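Local coordinates for endo-polygalacturonase (Pectobacterium carotovorum subsp. carotovorum, PDB 1BHE), which hydrolyses the alpha-1,4 linkages between galacturonosyl units of polygalacturonic acid, contributing to maceration and soft-rotting of plant tissue, at residues 75-80 with 120-125; 106-111 with 157-162; 294-299 with 326-331. One frame throughout, in Å; residues are numbered along the deposited sequence.

Endo-polygalacturonase illustrates how a right-handed parallel beta-helix repeats one pairing, each strand meeting its counterpart a turn later. From the N terminus, the chain leaves strand 72-75 at residue 75 and returns after strand 118-120, where contact 1 closes that excursion and joins two loops. Contact 2 opens at residue 106, inside this span, and closes at residues 157-162, so the two cross; it aligns the corners leading into strands 112-114 and 162-165. Their nearest atoms remain about 15 Å apart. Contact 3 follows both in series, pairing strands 290-302 and 324-335, with its centre about 39 Å from that of contact 1.

Contact 1. Residues 75-80 with 120-125; sequences AVNNAK and DGQGGV
Gln122 reaches across to Ala75 with its side-chain amide: NE2 donates to Ala75 O at 2.8 Å, the N-H...O angle being 171°. The acceptor lies almost in the Gln122 amide plane, whereas the donor is tilted from the plane of the Ala75 carbonyl. Ala75 is also held through its own N-H, which donates from N to Asp120 O at 2.9 Å. Asn77 flanks the bridging amide, its CB 3.8 Å from Gln122 NE2. Water adds two further links. One molecule accepts from Gln122 NE2 and donates to Asn77 OD1; a second lies within hydrogen-bonding distance of Val76 O and Gly121 O. Farther along, Val125 CG1 packs 3.6 Å from Asn77 ND2, an amide nitrogen that also donates to Lys126 O.

The base of Gln122 is positioned by an Asx turn, in which its backbone N donates to Asp120 OD1 at 2.9 Å from above the carboxylate plane. Its side chain leaves with CG beside the backbone N (chi1 -60°) and bends at chi2, bringing NE2 toward Ala75. Asp120 is itself held through OD2 by a salt bridge to Arg74. The contact sits where the parallel pairing of strands 72-75 and 118-120 ends and side-chain and water links take over between the loops that follow, with Gly121 bonded through its backbone to Ile170 at the end of strand 167-170.

Contact 2. Residues 106-111 with 157-162; sequences VSTTNS and NKSKNF
Ser107-Thr108 and Asn157-Ser159 meet where two successive beta-helix turns round a corner, a contact in which backbone bonds and one serine hydroxyl keep matching bends in step. Val106 and Asn157 form a parallel bridge, from which Ser107 N donates to Asn157 O. Ser159 OG then takes over a position in the pairing: it accepts from Thr108 N at 3.0 Å and donates to Asn157 O at 2.9 Å. Ser107 N and Ser159 OG approach that carbonyl from opposite faces of its plane. With OG beside its backbone N (chi1 -69°), Ser159 can serve both groups.

Backbone pairing resumes as Lys160 N donates to Thr108 O at 2.8 Å and Asn110 N to Lys160 O at 3.0 Å. A water joins Thr108 OG1, Ser111 N and Lys160 O. Asn110 and Asn161 extend alongside each other, their amide planes 17° apart, and a water bridges Asn110 OD1 to Asn161 ND2, while Asn161 OD1 bonds Arg4 NH1. Over one face of the Phe162 ring, Ser111 O sits 3.4 Å from CD2, toward the rim. This joined corner carries strands 103-106 and 154-157 into 112-114 and 162-165, while Phe162 packs against Phe179 of strand 177-180.

Contact 3. Residues 294-299 with 326-331; sequences VRYSNV and SDITFK
Tyr296 and Phe330 form an offset aromatic pair inside the parallel beta-helix, carried by neighbouring strands whose axes lie 4.7 Å apart and 7° from parallel. The ring centroids are 4.8 Å apart and the planes inclined by 21°. Tyr296 CD2 lies over one Phe330 face near the rim, 3.4 Å from CE2. In both residues CG stands beside the backbone N (chi1 -50° in Tyr296); this shared torsion, on residues paired in register, lets the side chains run alongside each other in the same direction. Tyr296 CE2 also reaches Ile328 CG2, a methyl at the tyrosine ring edge.

The backbone fixes this register. Val294 N donates to Asp327 O and Thr329 N to Val294 O; Tyr296 N then donates to Thr329 O at 2.8 Å, and Lys331 N to Tyr296 O at 2.7 Å. Tyr296 thus uses both its N-H and its carbonyl across the pair. Such parallel pairing, repeated from turn to turn, builds the right-handed beta-helix of family 28 glycosyl hydrolases. Alternation directs Val294, Tyr296, Ile328 and Phe330 to the buried face, where Leu279 of strand 277-282 touches both aromatic side chains and Met356 of strand 352-360 lies against Phe330.

Arg295, Ser297, Thr329 and Lys331 occupy the other face. Thr329 OG1 rests 3.3 Å from Arg295 CB, while a water is within hydrogen-bonding distance of that hydroxyl, Val294 O and Asp327 OD1. Arg295 NH2 remains 4.3 Å from Asp327 OD2, beyond a salt bridge; the NH1 of the same guanidinium bonds Asn264 OD1 and Thr266 OG1. At the corner, Asn298 N donates to Lys331 O at 3.1 Å, extending the pairing past Ser297, whose hydroxyl bonds Asp268.

Contact 1. Residues 75-80 with 120-125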
ATOM      1  N   ALA A  75     -13.868   5.767  -9.984  1.00  7.49           N
ATOM      2  CA  ALA A  75     -13.542   7.167  -9.728  1.00  8.39           C
ATOM      3  C   ALA A  75     -13.654   7.993 -11.005  1.00  8.69           C
ATOM      4  O   ALA A  75     -13.075   7.621 -12.035  1.00  8.85           O
ATOM      5  CB  ALA A  75     -12.141   7.278  -9.131  1.00  8.18           C
ATOM      6  N   VAL A  76     -14.398   9.095 -10.948  1.00  9.24           N
ATOM      7  CA  VAL A  76     -14.558   9.920 -12.146  1.00 10.05           C
ATOM      8  C   VAL A  76     -13.205  10.421 -12.620  1.00 10.04           C
ATOM      9  O   VAL A  76     -12.314  10.730 -11.822  1.00  9.40           O
ATOM     10  CB  VAL A  76     -15.536  11.088 -11.944  1.00 11.13           C
ATOM     11  CG1 VAL A  76     -16.930  10.543 -11.660  1.00 11.89           C
ATOM     12  CG2 VAL A  76     -15.100  12.016 -10.819  1.00 11.15           C
ATOM     13  N   ASN A  77     -13.030  10.479 -13.934  1.00 11.16           N
ATOM     14  CA  ASN A  77     -11.796  10.947 -14.553  1.00 12.11           C
ATOM     15  C   ASN A  77     -11.851  12.466 -14.719  1.00 12.73           C
ATOM     16  O   ASN A  77     -11.881  13.019 -15.816  1.00 12.52           O
ATOM     17  CB  ASN A  77     -11.551  10.250 -15.890  1.00 12.83           C
ATOM     18  CG  ASN A  77     -12.636  10.439 -16.923  1.00 13.59           C
ATOM     19  OD1 ASN A  77     -13.824  10.505 -16.600  1.00 14.58           O
ATOM     20  ND2 ASN A  77     -12.260  10.546 -18.195  1.00 13.15           N
ATOM     21  N   ASN A  78     -11.846  13.170 -13.595  1.00 13.26           N
ATOM     22  CA  ASN A  78     -11.946  14.617 -13.534  1.00 14.20           C
ATOM     23  C   ASN A  78     -11.113  15.143 -12.373  1.00 13.87           C
ATOM     24  O   ASN A  78     -11.355  14.776 -11.224  1.00 13.71           O
ATOM     25  CB  ASN A  78     -13.419  15.027 -13.358  1.00 14.83           C
ATOM     26  CG  ASN A  78     -13.574  16.528 -13.541  1.00 15.94           C
ATOM     27  OD1 ASN A  78     -13.301  17.293 -12.620  1.00 16.56           O
ATOM     28  ND2 ASN A  78     -13.934  16.943 -14.751  1.00 16.61           N
ATOM     29  N   ALA A  79     -10.145  16.004 -12.657  1.00 14.03           N
ATOM     30  CA  ALA A  79      -9.249  16.507 -11.622  1.00 14.02           C
ATOM     31  C   ALA A  79      -9.923  17.460 -10.653  1.00 14.13           C
ATOM     32  O   ALA A  79      -9.718  17.358  -9.441  1.00 13.48           O
ATOM     33  CB  ALA A  79      -8.029  17.143 -12.272  1.00 14.64           C
ATOM     34  N   LYS A  80     -10.784  18.350 -11.142  1.00 14.71           N
ATOM     35  CA  LYS A  80     -11.509  19.276 -10.280  1.00 14.70           C
ATOM     36  C   LYS A  80     -12.409  18.562  -9.284  1.00 14.20           C
ATOM     37  O   LYS A  80     -12.570  19.019  -8.148  1.00 13.48           O
ATOM     38  CB  LYS A  80     -12.327  20.279 -11.103  1.00 16.17           C
ATOM     39  CG  LYS A  80     -13.061  21.301 -10.252  1.00 17.96           C
ATOM     40  CD  LYS A  80     -13.771  22.350 -11.098  1.00 19.74           C
ATOM     41  CE  LYS A  80     -14.417  23.397 -10.194  1.00 20.58           C
ATOM     42  NZ  LYS A  80     -15.784  23.746 -10.681  1.00 22.24           N
ATOM     43  N   ASP A 120     -12.250   0.921  -9.123  1.00  6.38           N
ATOM     44  CA  ASP A 120     -11.393   1.295 -10.240  1.00  7.20           C
ATOM     45  C   ASP A 120     -11.053   2.782 -10.210  1.00  6.64           C
ATOM     46  O   ASP A 120     -11.943   3.630 -10.298  1.00  5.28           O
ATOM     47  CB  ASP A 120     -12.117   0.952 -11.546  1.00  7.80           C
ATOM     48  CG  ASP A 120     -11.420   1.359 -12.821  1.00  8.53           C
ATOM     49  OD1 ASP A 120     -10.245   1.767 -12.816  1.00  7.08           O
ATOM     50  OD2 ASP A 120     -12.086   1.260 -13.882  1.00  8.96           O
ATOM     51  N   GLY A 121      -9.757   3.082 -10.122  1.00  6.84           N
ATOM     52  CA  GLY A 121      -9.307   4.463 -10.052  1.00  7.25           C
ATOM     53  C   GLY A 121      -9.176   5.172 -11.387  1.00  7.07           C
ATOM     54  O   GLY A 121      -8.959   6.390 -11.425  1.00  7.56           O
ATOM     55  N   GLN A 122      -9.216   4.455 -12.503  1.00  7.57           N
ATOM     56  CA  GLN A 122      -9.039   5.055 -13.822  1.00  8.43           C
ATOM     57  C   GLN A 122      -7.742   5.855 -13.893  1.00  9.16           C
ATOM     58  O   GLN A 122      -7.704   6.963 -14.436  1.00  8.94           O
ATOM     59  CB  GLN A 122     -10.209   5.980 -14.167  1.00  9.43           C
ATOM     60  CG  GLN A 122     -11.581   5.341 -14.212  1.00  9.91           C
ATOM     61  CD  GLN A 122     -12.494   6.017 -15.219  1.00 10.23           C
ATOM     62  OE1 GLN A 122     -12.524   5.612 -16.381  1.00 10.03           O
ATOM     63  NE2 GLN A 122     -13.209   7.057 -14.803  1.00  9.79           N
ATOM     64  N   GLY A 123      -6.651   5.296 -13.373  1.00  9.28           N
ATOM     65  CA  GLY A 123      -5.357   5.963 -13.363  1.00 10.23           C
ATOM     66  C   GLY A 123      -4.876   6.305 -14.768  1.00 11.37           C
ATOM     67  O   GLY A 123      -4.220   7.326 -14.961  1.00 10.43           O
ATOM     68  N   GLY A 124      -5.078   5.400 -15.722  1.00 11.76           N
ATOM     69  CA  GLY A 124      -4.609   5.570 -17.077  1.00 12.31           C
ATOM     70  C   GLY A 124      -5.587   6.167 -18.065  1.00 13.39           C
ATOM     71  O   GLY A 124      -5.286   6.165 -19.260  1.00 12.70           O
ATOM     72  N   VAL A 125      -6.699   6.734 -17.620  1.00 13.61           N
ATOM     73  CA  VAL A 125      -7.680   7.341 -18.512  1.00 13.84           C
ATOM     74  C   VAL A 125      -7.484   8.842 -18.646  1.00 13.89           C
ATOM     75  O   VAL A 125      -7.332   9.553 -17.649  1.00 13.04           O
ATOM     76  CB  VAL A 125      -9.107   7.070 -17.988  1.00 14.04           C
ATOM     77  CG1 VAL A 125     -10.164   7.665 -18.911  1.00 14.69           C
ATOM     78  CG2 VAL A 125      -9.321   5.570 -17.834  1.00 14.24           C
TER
HETATM   79  O   HOH W   1     -10.046   8.933 -11.932  1.00  9.66           O
HETATM   80  O   HOH W   2     -15.693   8.308 -16.286  1.00 33.19           O

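Contact 2. Residues 106-111 with 157-162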
ATOM      1  N   VAL A 106     -11.956   8.717   8.269  1.00  4.87           N
ATOM      2  CA  VAL A 106     -11.277   9.498   9.298  1.00  5.84           C
ATOM      3  C   VAL A 106     -11.830   9.202  10.681  1.00  5.19           C
ATOM      4  O   VAL A 106     -13.042   9.276  10.892  1.00  4.86           O
ATOM      5  CB  VAL A 106     -11.461  11.015   9.030  1.00  6.65           C
ATOM      6  CG1 VAL A 106     -10.870  11.835  10.174  1.00  8.07           C
ATOM      7  CG2 VAL A 106     -10.817  11.404   7.711  1.00  7.58           C
ATOM      8  N   SER A 107     -10.961   8.862  11.630  1.00  4.59           N
ATOM      9  CA  SER A 107     -11.399   8.563  12.989  1.00  4.79           C
ATOM     10  C   SER A 107     -12.557   7.580  13.032  1.00  4.69           C
ATOM     11  O   SER A 107     -13.558   7.807  13.714  1.00  4.27           O
ATOM     12  CB  SER A 107     -11.753   9.886  13.704  1.00  5.55           C
ATOM     13  OG  SER A 107     -10.575  10.690  13.721  1.00  6.18           O
ATOM     14  N   THR A 108     -12.409   6.444  12.348  1.00  4.18           N
ATOM     15  CA  THR A 108     -13.441   5.420  12.324  1.00  4.04           C
ATOM     16  C   THR A 108     -13.051   4.240  13.211  1.00  4.12           C
ATOM     17  O   THR A 108     -11.877   3.979  13.467  1.00  3.01           O
ATOM     18  CB  THR A 108     -13.704   4.873  10.904  1.00  3.46           C
ATOM     19  OG1 THR A 108     -12.513   4.228  10.415  1.00  4.59           O
ATOM     20  CG2 THR A 108     -14.057   6.010   9.952  1.00  3.71           C
ATOM     21  N   THR A 109     -14.074   3.529  13.669  1.00  4.23           N
ATOM     22  CA  THR A 109     -13.892   2.332  14.485  1.00  4.95           C
ATOM     23  C   THR A 109     -14.776   1.248  13.868  1.00  4.90           C
ATOM     24  O   THR A 109     -15.962   1.492  13.622  1.00  5.52           O
ATOM     25  CB  THR A 109     -14.257   2.543  15.959  1.00  6.02           C
ATOM     26  OG1 THR A 109     -13.422   3.555  16.539  1.00  5.31           O
ATOM     27  CG2 THR A 109     -14.113   1.253  16.755  1.00  5.99           C
ATOM     28  N   ASN A 110     -14.230   0.086  13.539  1.00  5.57           N
ATOM     29  CA  ASN A 110     -15.004  -0.997  12.944  1.00  5.57           C
ATOM     30  C   ASN A 110     -15.616  -0.637  11.596  1.00  5.68           C
ATOM     31  O   ASN A 110     -16.755  -1.041  11.303  1.00  5.97           O
ATOM     32  CB  ASN A 110     -16.100  -1.478  13.913  1.00  7.38           C
ATOM     33  CG  ASN A 110     -15.532  -1.991  15.225  1.00  8.76           C
ATOM     34  OD1 ASN A 110     -14.463  -2.598  15.258  1.00  9.58           O
ATOM     35  ND2 ASN A 110     -16.253  -1.752  16.318  1.00 10.07           N
ATOM     36  N   SER A 111     -14.907   0.115  10.756  1.00  4.09           N
ATOM     37  CA  SER A 111     -15.408   0.454   9.427  1.00  3.59           C
ATOM     38  C   SER A 111     -14.733  -0.481   8.422  1.00  4.18           C
ATOM     39  O   SER A 111     -13.668  -1.046   8.728  1.00  3.71           O
ATOM     40  CB  SER A 111     -15.150   1.913   9.052  1.00  4.17           C
ATOM     41  OG  SER A 111     -15.954   2.784   9.838  1.00  3.99           O
ATOM     42  N   ASN A 157      -7.351   7.281   8.148  1.00  5.67           N
ATOM     43  CA  ASN A 157      -6.609   8.058   9.135  1.00  6.68           C
ATOM     44  C   ASN A 157      -7.145   7.908  10.550  1.00  5.72           C
ATOM     45  O   ASN A 157      -8.359   7.860  10.747  1.00  5.11           O
ATOM     46  CB  ASN A 157      -6.710   9.560   8.800  1.00  9.33           C
ATOM     47  CG  ASN A 157      -6.229   9.949   7.426  1.00 11.36           C
ATOM     48  OD1 ASN A 157      -5.356   9.313   6.851  1.00 14.14           O
ATOM     49  ND2 ASN A 157      -6.780  11.002   6.846  1.00 13.85           N
ATOM     50  N   LYS A 158      -6.268   7.857  11.543  1.00  5.50           N
ATOM     51  CA  LYS A 158      -6.625   7.746  12.947  1.00  6.22           C
ATOM     52  C   LYS A 158      -7.769   6.798  13.250  1.00  5.88           C
ATOM     53  O   LYS A 158      -8.646   7.100  14.067  1.00  4.80           O
ATOM     54  CB  LYS A 158      -6.976   9.171  13.444  1.00  7.91           C
ATOM     55  CG  LYS A 158      -5.728  10.060  13.317  1.00 10.04           C
ATOM     56  CD  LYS A 158      -6.022  11.454  13.850  1.00 12.23           C
ATOM     57  CE  LYS A 158      -5.808  11.494  15.352  1.00 12.62           C
ATOM     58  NZ  LYS A 158      -4.461  11.007  15.741  1.00 13.69           N
ATOM     59  N   SER A 159      -7.745   5.609  12.652  1.00  5.23           N
ATOM     60  CA  SER A 159      -8.857   4.675  12.798  1.00  4.92           C
ATOM     61  C   SER A 159      -8.444   3.422  13.550  1.00  5.34           C
ATOM     62  O   SER A 159      -7.264   3.103  13.712  1.00  5.34           O
ATOM     63  CB  SER A 159      -9.402   4.348  11.401  1.00  4.82           C
ATOM     64  OG  SER A 159     -10.046   5.485  10.838  1.00  4.33           O
ATOM     65  N   LYS A 160      -9.447   2.713  14.026  1.00  5.09           N
ATOM     66  CA  LYS A 160      -9.327   1.496  14.791  1.00  6.39           C
ATOM     67  C   LYS A 160     -10.055   0.330  14.135  1.00  5.99           C
ATOM     68  O   LYS A 160     -11.226   0.462  13.785  1.00  5.52           O
ATOM     69  CB  LYS A 160      -9.982   1.720  16.168  1.00  8.87           C
ATOM     70  CG  LYS A 160      -9.572   0.704  17.227  1.00 12.40           C
ATOM     71  CD  LYS A 160      -8.765   1.379  18.334  1.00 15.68           C
ATOM     72  CE  LYS A 160      -9.625   2.313  19.173  1.00 17.50           C
ATOM     73  NZ  LYS A 160      -8.941   2.728  20.434  1.00 19.17           N
ATOM     74  N   ASN A 161      -9.371  -0.802  14.038  1.00  6.10           N
ATOM     75  CA  ASN A 161      -9.958  -2.023  13.499  1.00  6.20           C
ATOM     76  C   ASN A 161     -10.760  -1.844  12.220  1.00  5.86           C
ATOM     77  O   ASN A 161     -11.966  -2.081  12.117  1.00  6.06           O
ATOM     78  CB  ASN A 161     -10.750  -2.716  14.619  1.00  6.92           C
ATOM     79  CG  ASN A 161      -9.844  -3.202  15.738  1.00  8.50           C
ATOM     80  OD1 ASN A 161      -8.638  -3.441  15.571  1.00  8.85           O
ATOM     81  ND2 ASN A 161     -10.408  -3.367  16.934  1.00  8.53           N
ATOM     82  N   PHE A 162     -10.054  -1.438  11.163  1.00  5.05           N
ATOM     83  CA  PHE A 162     -10.602  -1.244   9.830  1.00  4.68           C
ATOM     84  C   PHE A 162     -10.426  -2.554   9.057  1.00  4.55           C
ATOM     85  O   PHE A 162      -9.393  -3.210   9.228  1.00  4.55           O
ATOM     86  CB  PHE A 162      -9.869  -0.115   9.087  1.00  3.74           C
ATOM     87  CG  PHE A 162     -10.525   0.274   7.787  1.00  4.23           C
ATOM     88  CD1 PHE A 162     -10.249  -0.401   6.611  1.00  3.88           C
ATOM     89  CD2 PHE A 162     -11.444   1.304   7.754  1.00  4.26           C
ATOM     90  CE1 PHE A 162     -10.878  -0.049   5.426  1.00  3.90           C
ATOM     91  CE2 PHE A 162     -12.084   1.656   6.580  1.00  4.44           C
ATOM     92  CZ  PHE A 162     -11.802   0.982   5.409  1.00  3.67           C
TER
HETATM   93  O   HOH W   3     -12.287   1.448  11.266  1.00  4.51           O
HETATM   94  O   HOH W   4     -14.132  -4.588  13.129  1.00 16.98           O
HETATM   95  O   HOH W   5     -13.092  -2.762  17.589  1.00 18.31           O
HETATM   96  O   HOH W   6     -13.921  -3.509  10.655  1.00  4.29           O

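Contact 3. Residues 294-299 with 326-331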
ATOM      1  N   VAL A 294      12.550  -7.877  12.633  1.00 14.65           N
ATOM      2  CA  VAL A 294      11.949  -8.169  11.340  1.00 15.23           C
ATOM      3  C   VAL A 294      12.319  -9.610  10.988  1.00 16.13           C
ATOM      4  O   VAL A 294      13.513  -9.933  11.010  1.00 17.38           O
ATOM      5  CB  VAL A 294      12.407  -7.223  10.221  1.00 14.86           C
ATOM      6  CG1 VAL A 294      11.716  -7.569   8.902  1.00 14.68           C
ATOM      7  CG2 VAL A 294      12.131  -5.769  10.570  1.00 14.42           C
ATOM      8  N   ARG A 295      11.336 -10.450  10.717  1.00 15.51           N
ATOM      9  CA  ARG A 295      11.598 -11.845  10.397  1.00 16.20           C
ATOM     10  C   ARG A 295      10.873 -12.280   9.131  1.00 15.83           C
ATOM     11  O   ARG A 295       9.649 -12.174   9.011  1.00 15.10           O
ATOM     12  CB  ARG A 295      11.222 -12.772  11.561  1.00 17.17           C
ATOM     13  CG  ARG A 295       9.805 -12.592  12.074  1.00 17.91           C
ATOM     14  CD  ARG A 295       9.680 -12.990  13.537  1.00 19.34           C
ATOM     15  NE  ARG A 295      10.370 -12.070  14.434  1.00 19.37           N
ATOM     16  CZ  ARG A 295       9.868 -10.930  14.892  1.00 19.51           C
ATOM     17  NH1 ARG A 295       8.649 -10.536  14.545  1.00 18.82           N
ATOM     18  NH2 ARG A 295      10.593 -10.171  15.704  1.00 19.52           N
ATOM     19  N   TYR A 296      11.651 -12.781   8.174  1.00 15.71           N
ATOM     20  CA  TYR A 296      11.112 -13.261   6.910  1.00 15.59           C
ATOM     21  C   TYR A 296      11.279 -14.778   6.796  1.00 16.09           C
ATOM     22  O   TYR A 296      12.394 -15.278   6.977  1.00 16.63           O
ATOM     23  CB  TYR A 296      11.795 -12.627   5.706  1.00 15.01           C
ATOM     24  CG  TYR A 296      11.932 -11.130   5.661  1.00 14.07           C
ATOM     25  CD1 TYR A 296      10.933 -10.329   5.106  1.00 13.73           C
ATOM     26  CD2 TYR A 296      13.064 -10.507   6.151  1.00 13.82           C
ATOM     27  CE1 TYR A 296      11.074  -8.954   5.054  1.00 13.38           C
ATOM     28  CE2 TYR A 296      13.221  -9.132   6.107  1.00 13.53           C
ATOM     29  CZ  TYR A 296      12.210  -8.363   5.556  1.00 13.38           C
ATOM     30  OH  TYR A 296      12.358  -6.999   5.516  1.00 12.83           O
ATOM     31  N   SER A 297      10.201 -15.485   6.477  1.00 16.24           N
ATOM     32  CA  SER A 297      10.295 -16.937   6.353  1.00 16.67           C
ATOM     33  C   SER A 297       9.377 -17.486   5.278  1.00 17.01           C
ATOM     34  O   SER A 297       8.297 -16.962   5.014  1.00 17.08           O
ATOM     35  CB  SER A 297       9.999 -17.627   7.690  1.00 16.95           C
ATOM     36  OG  SER A 297       8.665 -17.385   8.095  1.00 17.52           O
ATOM     37  N   ASN A 298       9.819 -18.567   4.640  1.00 17.19           N
ATOM     38  CA  ASN A 298       9.043 -19.238   3.609  1.00 17.47           C
ATOM     39  C   ASN A 298       8.684 -18.306   2.457  1.00 17.62           C
ATOM     40  O   ASN A 298       7.524 -18.155   2.069  1.00 16.50           O
ATOM     41  CB  ASN A 298       7.796 -19.892   4.213  1.00 18.56           C
ATOM     42  CG  ASN A 298       7.164 -20.888   3.267  1.00 19.63           C
ATOM     43  OD1 ASN A 298       7.727 -21.206   2.214  1.00 21.27           O
ATOM     44  ND2 ASN A 298       5.988 -21.395   3.601  1.00 20.23           N
ATOM     45  N   VAL A 299       9.717 -17.675   1.900  1.00 18.01           N
ATOM     46  CA  VAL A 299       9.558 -16.763   0.772  1.00 18.92           C
ATOM     47  C   VAL A 299      10.107 -17.425  -0.493  1.00 19.62           C
ATOM     48  O   VAL A 299      11.266 -17.853  -0.498  1.00 20.03           O
ATOM     49  CB  VAL A 299      10.294 -15.436   1.007  1.00 18.81           C
ATOM     50  CG1 VAL A 299      10.019 -14.447  -0.124  1.00 18.94           C
ATOM     51  CG2 VAL A 299       9.906 -14.804   2.336  1.00 18.73           C
ATOM     52  N   SER A 326      18.293  -3.609  13.556  1.00 20.74           N
ATOM     53  CA  SER A 326      18.783  -4.827  14.195  1.00 21.39           C
ATOM     54  C   SER A 326      17.720  -5.911  14.291  1.00 21.29           C
ATOM     55  O   SER A 326      16.542  -5.692  14.012  1.00 21.08           O
ATOM     56  CB  SER A 326      19.356  -4.505  15.579  1.00 22.20           C
ATOM     57  OG  SER A 326      18.373  -3.964  16.443  1.00 23.11           O
ATOM     58  N   ASP A 327      18.145  -7.109  14.681  1.00 20.54           N
ATOM     59  CA  ASP A 327      17.280  -8.273  14.809  1.00 20.87           C
ATOM     60  C   ASP A 327      16.477  -8.482  13.528  1.00 20.71           C
ATOM     61  O   ASP A 327      15.254  -8.441  13.477  1.00 19.97           O
ATOM     62  CB  ASP A 327      16.384  -8.198  16.041  1.00 20.70           C
ATOM     63  CG  ASP A 327      15.569  -9.452  16.289  1.00 20.75           C
ATOM     64  OD1 ASP A 327      15.899 -10.526  15.742  1.00 20.39           O
ATOM     65  OD2 ASP A 327      14.565  -9.361  17.031  1.00 21.18           O
ATOM     66  N   ILE A 328      17.216  -8.695  12.443  1.00 20.68           N
ATOM     67  CA  ILE A 328      16.671  -8.916  11.107  1.00 21.06           C
ATOM     68  C   ILE A 328      17.023 -10.328  10.666  1.00 21.34           C
ATOM     69  O   ILE A 328      18.202 -10.688  10.569  1.00 21.34           O
ATOM     70  CB  ILE A 328      17.207  -7.869  10.115  1.00 20.81           C
ATOM     71  CG1 ILE A 328      16.854  -6.450  10.569  1.00 21.27           C
ATOM     72  CG2 ILE A 328      16.665  -8.107   8.714  1.00 20.65           C
ATOM     73  CD1 ILE A 328      17.672  -5.353   9.926  1.00 21.40           C
ATOM     74  N   THR A 329      16.021 -11.191  10.499  1.00 21.97           N
ATOM     75  CA  THR A 329      16.268 -12.580  10.142  1.00 22.55           C
ATOM     76  C   THR A 329      15.558 -13.029   8.873  1.00 22.82           C
ATOM     77  O   THR A 329      14.429 -12.644   8.570  1.00 23.07           O
ATOM     78  CB  THR A 329      15.837 -13.538  11.277  1.00 23.15           C
ATOM     79  OG1 THR A 329      14.424 -13.383  11.495  1.00 24.84           O
ATOM     80  CG2 THR A 329      16.565 -13.256  12.578  1.00 22.57           C
ATOM     81  N   PHE A 330      16.245 -13.870   8.107  1.00 22.22           N
ATOM     82  CA  PHE A 330      15.708 -14.481   6.902  1.00 22.23           C
ATOM     83  C   PHE A 330      15.821 -16.002   7.064  1.00 22.60           C
ATOM     84  O   PHE A 330      16.914 -16.494   7.339  1.00 23.12           O
ATOM     85  CB  PHE A 330      16.434 -14.064   5.634  1.00 21.56           C
ATOM     86  CG  PHE A 330      16.479 -12.610   5.282  1.00 21.10           C
ATOM     87  CD1 PHE A 330      17.347 -11.744   5.919  1.00 20.87           C
ATOM     88  CD2 PHE A 330      15.652 -12.101   4.290  1.00 20.79           C
ATOM     89  CE1 PHE A 330      17.385 -10.401   5.596  1.00 20.81           C
ATOM     90  CE2 PHE A 330      15.692 -10.764   3.949  1.00 20.56           C
ATOM     91  CZ  PHE A 330      16.556  -9.911   4.603  1.00 20.65           C
ATOM     92  N   LYS A 331      14.722 -16.721   6.899  1.00 23.00           N
ATOM     93  CA  LYS A 331      14.721 -18.168   7.043  1.00 23.49           C
ATOM     94  C   LYS A 331      13.915 -18.851   5.950  1.00 23.59           C
ATOM     95  O   LYS A 331      12.766 -18.493   5.672  1.00 22.86           O
ATOM     96  CB  LYS A 331      14.164 -18.574   8.413  1.00 24.19           C
ATOM     97  CG  LYS A 331      14.232 -20.067   8.692  1.00 25.18           C
ATOM     98  CD  LYS A 331      13.997 -20.368  10.164  1.00 25.82           C
ATOM     99  CE  LYS A 331      14.483 -21.757  10.541  1.00 26.51           C
ATOM    100  NZ  LYS A 331      13.931 -22.809   9.645  1.00 27.41           N
TER
HETATM  101  O   HOH W   7      14.268 -11.297  13.449  1.00 22.76           O